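Local coordinates for LbaCas13a H328A (C2c2) (Lachnospiraceae bacterium NK4A179, PDB 5WLH), which binds a CRISPR guide RNA as a Cas13a (C2c2) nuclease and probably cleaves RNA under its direction, at residues V306-Y311 and K384-D389. Sequence-based numbering, arbitrary orientation.
Sequences VVLYFY and KAVEED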
loop_
_atom_site.group_PDB
_atom_site.type_symbol
_atom_site.label_atom_id
_atom_site.label_comp_id
_atom_site.label_asym_id
_atom_site.label_seq_id
_atom_site.Cartn_x
_atom_site.Cartn_y
_atom_site.Cartn_z
ATOM N N VAL A 306 -5.669 -19.175 27.860
ATOM C CA VAL A 306 -5.828 -17.727 28.004
ATOM C C VAL A 306 -6.455 -17.405 29.353
ATOM O O VAL A 306 -6.023 -16.484 30.060
ATOM C CB VAL A 306 -6.678 -17.161 26.854
ATOM C CG1 VAL A 306 -6.960 -15.666 27.078
ATOM C CG2 VAL A 306 -5.996 -17.394 25.514
ATOM N N VAL A 307 -7.496 -18.149 29.725
ATOM C CA VAL A 307 -8.135 -17.893 31.011
ATOM C C VAL A 307 -7.135 -18.102 32.144
ATOM O O VAL A 307 -7.037 -17.281 33.071
ATOM C CB VAL A 307 -9.383 -18.778 31.175
ATOM C CG1 VAL A 307 -9.889 -18.717 32.636
ATOM C CG2 VAL A 307 -10.479 -18.348 30.183
ATOM N N LEU A 308 -6.369 -19.197 32.083
ATOM C CA LEU A 308 -5.347 -19.457 33.094
ATOM C C LEU A 308 -4.352 -18.310 33.189
ATOM O O LEU A 308 -3.991 -17.870 34.289
ATOM C CB LEU A 308 -4.610 -20.757 32.782
ATOM C CG LEU A 308 -3.297 -20.930 33.540
ATOM C CD1 LEU A 308 -3.575 -21.184 35.020
ATOM C CD2 LEU A 308 -2.444 -22.051 32.941
ATOM N N TYR A 309 -3.886 -17.824 32.040
ATOM C CA TYR A 309 -2.834 -16.818 32.035
ATOM C C TYR A 309 -3.266 -15.560 32.768
ATOM O O TYR A 309 -2.506 -15.005 33.577
ATOM C CB TYR A 309 -2.445 -16.491 30.594
ATOM C CG TYR A 309 -1.156 -15.719 30.457
ATOM C CD1 TYR A 309 -1.131 -14.331 30.583
ATOM C CD2 TYR A 309 0.033 -16.375 30.183
ATOM C CE1 TYR A 309 0.051 -13.628 30.427
ATOM C CE2 TYR A 309 1.224 -15.679 30.037
ATOM C CZ TYR A 309 1.222 -14.308 30.176
ATOM O OH TYR A 309 2.405 -13.636 30.014
ATOM N N PHE A 310 -4.484 -15.099 32.512
ATOM C CA PHE A 310 -4.916 -13.807 33.011
ATOM C C PHE A 310 -5.738 -13.891 34.287
ATOM O O PHE A 310 -5.826 -12.894 35.009
ATOM C CB PHE A 310 -5.747 -13.077 31.950
ATOM C CG PHE A 310 -4.934 -12.614 30.789
ATOM C CD1 PHE A 310 -4.141 -11.477 30.897
ATOM C CD2 PHE A 310 -4.920 -13.332 29.602
ATOM C CE1 PHE A 310 -3.360 -11.047 29.826
ATOM C CE2 PHE A 310 -4.137 -12.906 28.532
ATOM C CZ PHE A 310 -3.365 -11.756 28.646
ATOM N N TYR A 311 -6.352 -15.033 34.570
ATOM C CA TYR A 311 -7.264 -15.126 35.701
ATOM C C TYR A 311 -6.850 -16.177 36.712
ATOM O O TYR A 311 -7.486 -16.278 37.765
ATOM C CB TYR A 311 -8.699 -15.390 35.220
ATOM C CG TYR A 311 -9.166 -14.310 34.271
ATOM C CD1 TYR A 311 -9.662 -13.103 34.747
ATOM C CD2 TYR A 311 -9.064 -14.482 32.890
ATOM C CE1 TYR A 311 -10.063 -12.093 33.860
ATOM C CE2 TYR A 311 -9.471 -13.500 32.011
ATOM C CZ TYR A 311 -9.961 -12.303 32.497
ATOM O OH TYR A 311 -10.355 -11.334 31.599
ATOM N N LYS A 384 3.713 -22.656 35.620
ATOM C CA LYS A 384 3.587 -23.571 36.753
ATOM C C LYS A 384 2.277 -24.355 36.697
ATOM O O LYS A 384 2.263 -25.573 36.917
ATOM C CB LYS A 384 3.696 -22.786 38.062
ATOM C CG LYS A 384 3.228 -23.551 39.294
ATOM C CD LYS A 384 3.381 -22.708 40.560
ATOM C CE LYS A 384 2.984 -23.490 41.805
ATOM N NZ LYS A 384 4.042 -24.472 42.179
ATOM N N ALA A 385 1.168 -23.679 36.390
ATOM C CA ALA A 385 -0.124 -24.352 36.387
ATOM C C ALA A 385 -0.248 -25.367 35.251
ATOM O O ALA A 385 -0.854 -26.430 35.441
ATOM C CB ALA A 385 -1.248 -23.326 36.312
ATOM N N VAL A 386 0.274 -25.067 34.054
ATOM C CA VAL A 386 0.155 -26.066 32.991
ATOM C C VAL A 386 1.029 -27.272 33.277
ATOM O O VAL A 386 0.762 -28.368 32.760
ATOM C CB VAL A 386 0.501 -25.522 31.589
ATOM C CG1 VAL A 386 -0.449 -24.414 31.193
ATOM C CG2 VAL A 386 1.943 -25.084 31.511
ATOM N N GLU A 387 2.079 -27.088 34.078
ATOM C CA GLU A 387 2.911 -28.197 34.532
ATOM C C GLU A 387 2.211 -29.002 35.623
ATOM O O GLU A 387 2.298 -30.236 35.641
ATOM C CB GLU A 387 4.257 -27.669 35.044
ATOM C CG GLU A 387 5.215 -27.157 33.960
ATOM C CD GLU A 387 6.386 -26.321 34.502
ATOM O OE1 GLU A 387 6.344 -25.881 35.675
ATOM O OE2 GLU A 387 7.357 -26.103 33.739
ATOM N N GLU A 388 1.499 -28.329 36.525
ATOM C CA GLU A 388 0.999 -28.953 37.743
ATOM C C GLU A 388 -0.484 -29.261 37.734
ATOM O O GLU A 388 -0.911 -30.169 38.446
ATOM C CB GLU A 388 1.298 -28.061 38.957
ATOM C CG GLU A 388 2.766 -27.795 39.155
ATOM C CD GLU A 388 3.038 -26.842 40.308
ATOM O OE1 GLU A 388 2.111 -26.559 41.097
ATOM O OE2 GLU A 388 4.186 -26.365 40.412
ATOM N N ASP A 389 -1.285 -28.537 36.965
ATOM C CA ASP A 389 -2.736 -28.617 37.090
ATOM C C ASP A 389 -3.388 -28.660 35.711
ATOM O O ASP A 389 -4.348 -27.942 35.433
ATOM C CB ASP A 389 -3.278 -27.444 37.914
ATOM C CG ASP A 389 -4.402 -27.852 38.856
ATOM O OD1 ASP A 389 -4.759 -29.052 38.888
ATOM O OD2 ASP A 389 -4.940 -26.961 39.555
#
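Leu308 carries its CG anti to the backbone N (chi1 164°), which carries the branched end of the side chain across to Ala385, while the first torsion of Val386 (chi1 -62°) sets CG1 anti to its carbonyl carbon, where it meets the second leucine methyl. Both leucine methyls bear on Ala385 CB, and CD2 alone also reaches Val386. Leu308 CD1 presses on Ala385 CB at 3.4 Å, tighter than an ordinary carbon contact. Leu308 CD2 lies 3.6 Å from Val386 CG1. Leu308 and Val386 meet at a slant, methyl against methyl, and all three residues are buried. The backbones come nearest at Leu308 and Ala385, whose CA atoms are 7.9 Å apart, a closeness consistent with the small alanine facing the leucine. This is helix-to-helix apolar packing in the largely helical Cas13a fold, joining the C-terminal turns of helices 292-311 and 357-388. One turn back along the second helix, Gln381 NE2 hydrogen-bonds to Leu308 O, adding a polar tie to the methyl contacts; Ala382 and Tyr394 also touch the leucine side chain, and Ile405 of helix 398-417 packs on Val386. With an alanine here in place of Leu308, both methyls would be gone, which would probably open a gap between the two helices and cost Ala385 CB and Val386 CG1 the apolar contact described here. On the solvent-exposed flank of helix 357-388, Lys384 NZ forms a salt bridge with Glu388 OE2 at 2.6 Å through the syn lone pair of that oxygen, linking successive turns just before Asp389 departs from helical geometry.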